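Local coordinates for mandelate racemase/muconate lactonizing protein (Thermobispora bispora, PDB 3VC5), which probably catalyses the magnesium-dependent dehydration of D-glucarate to 5-dehydro-4-deoxy-D-glucarate, as a member of the enolase superfamily, at residues A133-C138 / G317-A322; D311-G316 / A348-L353. All coordinates share one frame; numbering follows the deposited sequence.

In the fold
Helix 123-146, in the N-terminal capping region of the enolase-superfamily fold, supplies the first half of contact 1. The chain then runs through most of the barrel before strand 307-310 opens into 311-316, the first half of contact 2. Immediately afterwards 317-322 begins helix 318-330 and closes contact 1 over a long loop. Strand 334-337 and helix 344-355 follow, and 348-353 closes the much shorter loop of contact 2. The four segments alternate, so the contacts cross rather than nest. They meet at His312, whose ring packs on Leu318. Together they tie the capping helix to the segments that follow barrel strands 307-310 and 334-337.

Contact 1 (A133-C138 / G317-A322); sequences AFEVAC and GLVRSA
Glu135 lays its carboxylate over the start of helix 318-330, next to Gly317 and the first-turn amides, so a helix of the N-terminal capping domain grips the N terminus of a barrel helix. The short segments' axes run at 100° to each other. Glu135 OE1 accepts from Leu318 N at 2.8 Å, with the donor on the syn side but 25° out of the carboxylate plane; Glu135 OE2 takes Val319 N on its syn lone pair at 2.9 Å. This two-pronged hold fixes the carboxylate's rotation. CG stands anti to the backbone N (chi1 -174°), and a bend at chi2 turns the two oxygens to the amides. A water extends the pattern, donating to Glu135 OE2 (2.6 Å) and accepting from Arg320 N (2.9 Å). The positive helix end would probably favour the ionised acid. With an alanine in place of Glu135, the amides of Leu318 and Val319 would probably lose their acceptors. Gly317, at the N-cap position, lets the carboxylate in: its CA is 3.2 Å from Glu135 OE1, where a side chain would clash. Beside the polar grip, Val136 CG2 meets Leu318 CG at 4.1 Å. Arg320 reaches back to Asp128, making a salt bridge to the same capping helix. Within the first turn, Ser321 N and Ser321 OG reach Gly317 O from opposite faces of its plane, the hydroxyl at 2.8 Å.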
loop_
_atom_site.group_PDB
_atom_site.type_symbol
_atom_site.label_atom_id
_atom_site.label_comp_id
_atom_site.label_asym_id
_atom_site.label_seq_id
_atom_site.Cartn_x
_atom_site.Cartn_y
_atom_site.Cartn_z
ATOM N N ALA A 133 15.107 4.646 -8.963
ATOM C CA ALA A 133 15.521 5.847 -9.729
ATOM C C ALA A 133 14.545 6.139 -10.888
ATOM O O ALA A 133 14.187 7.309 -11.184
ATOM C CB ALA A 133 16.941 5.673 -10.282
ATOM N N PHE A 134 14.101 5.080 -11.544
ATOM C CA PHE A 134 13.187 5.274 -12.661
ATOM C C PHE A 134 11.773 5.630 -12.189
ATOM O O PHE A 134 11.072 6.433 -12.822
ATOM C CB PHE A 134 13.185 4.010 -13.499
ATOM C CG PHE A 134 14.568 3.602 -13.952
ATOM C CD1 PHE A 134 15.333 4.441 -14.774
ATOM C CD2 PHE A 134 15.110 2.383 -13.567
ATOM C CE1 PHE A 134 16.610 4.060 -15.192
ATOM C CE2 PHE A 134 16.380 2.002 -13.966
ATOM C CZ PHE A 134 17.129 2.832 -14.794
ATOM N N GLU A 135 11.324 5.013 -11.094
ATOM C CA GLU A 135 9.957 5.243 -10.629
ATOM C C GLU A 135 9.765 6.715 -10.248
ATOM O O GLU A 135 8.751 7.323 -10.583
ATOM C CB GLU A 135 9.613 4.327 -9.467
ATOM C CG GLU A 135 8.145 4.425 -9.034
ATOM C CD GLU A 135 7.939 5.049 -7.660
ATOM O OE1 GLU A 135 8.794 5.835 -7.191
ATOM O OE2 GLU A 135 6.895 4.738 -7.022
ATOM N N VAL A 136 10.714 7.259 -9.486
ATOM C CA VAL A 136 10.651 8.673 -9.107
ATOM C C VAL A 136 10.580 9.562 -10.354
ATOM O O VAL A 136 9.762 10.515 -10.401
ATOM C CB VAL A 136 11.850 9.064 -8.174
ATOM C CG1 VAL A 136 11.930 10.594 -7.987
ATOM C CG2 VAL A 136 11.722 8.326 -6.882
ATOM N N ALA A 137 11.394 9.261 -11.363
ATOM C CA ALA A 137 11.407 10.073 -12.623
ATOM C C ALA A 137 10.058 9.955 -13.366
ATOM O O ALA A 137 9.529 10.942 -13.902
ATOM C CB ALA A 137 12.535 9.614 -13.527
ATOM N N CYS A 138 9.471 8.766 -13.353
ATOM C CA CYS A 138 8.165 8.559 -14.003
ATOM C C CYS A 138 7.076 9.334 -13.242
ATOM O O CYS A 138 6.162 9.895 -13.848
ATOM C CB CYS A 138 7.818 7.047 -14.087
ATOM S SG CYS A 138 8.794 6.235 -15.353
ATOM N N GLY A 317 10.958 2.864 -4.414
ATOM C CA GLY A 317 10.237 4.012 -4.940
ATOM C C GLY A 317 9.167 4.557 -4.016
ATOM O O GLY A 317 8.910 4.007 -2.917
ATOM N N LEU A 318 8.516 5.641 -4.451
ATOM C CA LEU A 318 7.562 6.298 -3.579
ATOM C C LEU A 318 6.279 5.488 -3.317
ATOM O O LEU A 318 5.792 5.413 -2.180
ATOM C CB LEU A 318 7.215 7.696 -4.097
ATOM C CG LEU A 318 8.433 8.537 -4.515
ATOM C CD1 LEU A 318 7.954 9.953 -4.780
ATOM C CD2 LEU A 318 9.535 8.548 -3.430
ATOM N N VAL A 319 5.686 4.945 -4.372
ATOM C CA VAL A 319 4.458 4.182 -4.185
ATOM C C VAL A 319 4.674 2.947 -3.310
ATOM O O VAL A 319 3.900 2.741 -2.346
ATOM C CB VAL A 319 3.818 3.803 -5.545
ATOM C CG1 VAL A 319 2.585 2.953 -5.323
ATOM C CG2 VAL A 319 3.467 5.071 -6.285
ATOM N N ARG A 320 5.719 2.159 -3.586
ATOM C CA ARG A 320 5.981 0.976 -2.745
ATOM C C ARG A 320 6.232 1.398 -1.290
ATOM O O ARG A 320 5.757 0.744 -0.350
ATOM C CB ARG A 320 7.145 0.141 -3.280
ATOM C CG ARG A 320 6.799 -0.723 -4.500
ATOM C CD ARG A 320 7.954 -1.559 -5.034
ATOM N NE ARG A 320 8.672 -2.411 -4.069
ATOM C CZ ARG A 320 8.504 -3.729 -3.950
ATOM N NH1 ARG A 320 7.600 -4.338 -4.708
ATOM N NH2 ARG A 320 9.230 -4.436 -3.064
ATOM N N SER A 321 6.937 2.510 -1.114
ATOM C CA SER A 321 7.201 3.017 0.246
ATOM C C SER A 321 5.882 3.367 0.929
ATOM O O SER A 321 5.705 3.088 2.128
ATOM C CB SER A 321 8.144 4.213 0.227
ATOM O OG SER A 321 9.434 3.829 -0.223
ATOM N N ALA A 322 4.983 4.047 0.194
ATOM C CA ALA A 322 3.663 4.363 0.757
ATOM C C ALA A 322 2.901 3.094 1.180
ATOM O O ALA A 322 2.250 3.082 2.230
ATOM C CB ALA A 322 2.815 5.215 -0.238
HETATM O O HOH W 1 7.114 2.299 -6.147
#

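Contact 2 (D311-G316 / A348-L353)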
loop_
_atom_site.group_PDB
_atom_site.type_symbol
_atom_site.label_atom_id
_atom_site.label_comp_id
_atom_site.label_asym_id
_atom_site.label_seq_id
_atom_site.Cartn_x
_atom_site.Cartn_y
_atom_site.Cartn_z
ATOM N N ASP A 311 12.835 4.134 3.374
ATOM C CA ASP A 311 13.798 4.794 2.495
ATOM C C ASP A 311 13.466 4.365 1.083
ATOM O O ASP A 311 13.645 3.181 0.741
ATOM C CB ASP A 311 15.251 4.449 2.878
ATOM C CG ASP A 311 16.270 5.162 2.003
ATOM O OD1 ASP A 311 15.926 5.476 0.819
ATOM O OD2 ASP A 311 17.438 5.325 2.442
ATOM N N HIS A 312 12.904 5.276 0.298
ATOM C CA HIS A 312 12.431 4.899 -1.046
ATOM C C HIS A 312 13.558 4.425 -1.930
ATOM O O HIS A 312 13.300 3.759 -2.957
ATOM C CB HIS A 312 11.659 6.038 -1.712
ATOM C CG HIS A 312 12.522 7.139 -2.267
ATOM N ND1 HIS A 312 12.817 8.277 -1.550
ATOM C CD2 HIS A 312 13.131 7.282 -3.478
ATOM C CE1 HIS A 312 13.574 9.076 -2.284
ATOM N NE2 HIS A 312 13.739 8.522 -3.480
ATOM N N HIS A 313 14.810 4.774 -1.579
ATOM C CA HIS A 313 15.935 4.394 -2.446
ATOM C C HIS A 313 16.219 2.902 -2.402
ATOM O O HIS A 313 16.875 2.377 -3.303
ATOM C CB HIS A 313 17.218 5.155 -2.071
ATOM C CG HIS A 313 17.079 6.647 -2.139
ATOM N ND1 HIS A 313 16.695 7.389 -1.051
ATOM C CD2 HIS A 313 17.332 7.533 -3.139
ATOM C CE1 HIS A 313 16.685 8.683 -1.387
ATOM N NE2 HIS A 313 17.044 8.786 -2.659
ATOM N N TYR A 314 15.768 2.214 -1.352
ATOM C CA TYR A 314 15.951 0.743 -1.369
ATOM C C TYR A 314 14.669 -0.022 -1.059
ATOM O O TYR A 314 14.687 -1.257 -1.134
ATOM C CB TYR A 314 17.142 0.274 -0.481
ATOM C CG TYR A 314 17.033 0.616 0.999
ATOM C CD1 TYR A 314 16.283 -0.174 1.863
ATOM C CD2 TYR A 314 17.689 1.730 1.536
ATOM C CE1 TYR A 314 16.223 0.101 3.229
ATOM C CE2 TYR A 314 17.638 2.008 2.888
ATOM C CZ TYR A 314 16.860 1.228 3.721
ATOM O OH TYR A 314 16.810 1.537 5.067
ATOM N N TRP A 315 13.562 0.682 -0.758
ATOM C CA TRP A 315 12.251 0.002 -0.623
ATOM C C TRP A 315 11.475 0.021 -1.953
ATOM O O TRP A 315 10.366 -0.473 -2.028
ATOM C CB TRP A 315 11.402 0.578 0.516
ATOM C CG TRP A 315 11.850 0.142 1.881
ATOM C CD1 TRP A 315 12.815 0.730 2.661
ATOM C CD2 TRP A 315 11.336 -0.963 2.639
ATOM N NE1 TRP A 315 12.910 0.088 3.873
ATOM C CE2 TRP A 315 12.031 -0.975 3.888
ATOM C CE3 TRP A 315 10.359 -1.938 2.391
ATOM C CZ2 TRP A 315 11.773 -1.923 4.886
ATOM C CZ3 TRP A 315 10.097 -2.912 3.398
ATOM C CH2 TRP A 315 10.804 -2.874 4.640
ATOM N N GLY A 316 12.049 0.627 -2.991
ATOM C CA GLY A 316 11.485 0.495 -4.336
ATOM C C GLY A 316 10.620 1.640 -4.811
ATOM O O GLY A 316 9.691 1.426 -5.618
ATOM N N ALA A 348 13.632 16.254 -2.897
ATOM C CA ALA A 348 12.262 16.547 -3.377
ATOM C C ALA A 348 11.420 15.265 -3.222
ATOM O O ALA A 348 10.293 15.304 -2.725
ATOM C CB ALA A 348 12.273 16.983 -4.815
ATOM N N ALA A 349 11.993 14.128 -3.640
ATOM C CA ALA A 349 11.250 12.861 -3.579
ATOM C C ALA A 349 10.903 12.482 -2.127
ATOM O O ALA A 349 9.769 12.093 -1.837
ATOM C CB ALA A 349 12.017 11.771 -4.257
ATOM N N MET A 350 11.884 12.609 -1.233
ATOM C CA MET A 350 11.676 12.377 0.192
ATOM C C MET A 350 10.546 13.211 0.732
ATOM O O MET A 350 9.717 12.748 1.533
ATOM C CB MET A 350 12.968 12.625 0.996
ATOM C CG MET A 350 14.092 11.641 0.642
ATOM S SD MET A 350 15.745 12.307 1.034
ATOM C CE MET A 350 15.797 12.096 2.794
ATOM N N THR A 351 10.534 14.468 0.313
ATOM C CA THR A 351 9.590 15.437 0.839
ATOM C C THR A 351 8.160 15.182 0.339
ATOM O O THR A 351 7.217 15.222 1.124
ATOM C CB THR A 351 10.077 16.864 0.514
ATOM O OG1 THR A 351 11.353 17.060 1.152
ATOM C CG2 THR A 351 9.075 17.930 0.994
ATOM N N HIS A 352 7.996 14.900 -0.953
ATOM C CA HIS A 352 6.664 14.568 -1.453
ATOM C C HIS A 352 6.149 13.293 -0.799
ATOM O O HIS A 352 4.962 13.213 -0.439
ATOM C CB HIS A 352 6.658 14.398 -3.001
ATOM C CG HIS A 352 6.727 15.694 -3.735
ATOM N ND1 HIS A 352 5.597 16.411 -4.073
ATOM C CD2 HIS A 352 7.784 16.389 -4.231
ATOM C CE1 HIS A 352 5.960 17.510 -4.720
ATOM N NE2 HIS A 352 7.278 17.522 -4.828
ATOM N N LEU A 353 7.024 12.294 -0.659
ATOM C CA LEU A 353 6.593 11.032 -0.041
ATOM C C LEU A 353 6.138 11.293 1.404
ATOM O O LEU A 353 5.029 10.899 1.822
ATOM C CB LEU A 353 7.737 10.007 -0.061
ATOM C CG LEU A 353 7.518 8.719 0.762
ATOM C CD1 LEU A 353 6.305 7.906 0.247
ATOM C CD2 LEU A 353 8.797 7.886 0.731
#
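His312 turns the CE1 end of its imidazole into helix 344-355, where it meets Ala349 and Met350. This is the close part of the contact: His312 CE1 lies 3.7 Å from Ala349 CB, which approaches obliquely, and 3.9 Å from Met350 CG, which sits at the ring edge near its plane. Ring and methionine chain cross at about a right angle. The torsion that sets CG between the backbone N and the carbonyl carbon (chi1 77°) carries the imidazole across to the helix. Packing slackens to either side of this point. At one flank His312 CB and Leu353 CD2 are 4.2 Å apart; at another, His313 CE1 stays 4.4 Å from Met350 CG. Neither flank opens to solvent, for all five touching residues are buried, and Val136 of helix 123-146 packs on both His312 and Ala349.

The segments follow strands 307-310 and 334-337 of the barrel, the first at the C-terminal end of its strand, the edge where enolase-superfamily active sites lie. They meet through van der Waals contacts of imidazole and aliphatic groups, and the polar bonds run along 311-316 and outward from it. Asp311, at the N-cap position, uses OD1 for two bonds: His313 N at 2.7 Å on the anti side, and His313 ND1 at 2.8 Å on the syn side, the acceptor lying nearly in the imidazole plane. His313 ND1 lies over one face of the His312 ring, offset toward the rim, and His313 NE2 is hydrogen-bonded to Ser346 OG. Asp311 OD2 is hydrogen-bonded to His338 ND1, consistent with the His-Asp pair of this family. Since His338 is the predicted proton acceptor, the aspartate would help orient it, and His313, itself bonded to Ser346, probably helps hold that aspartate in place.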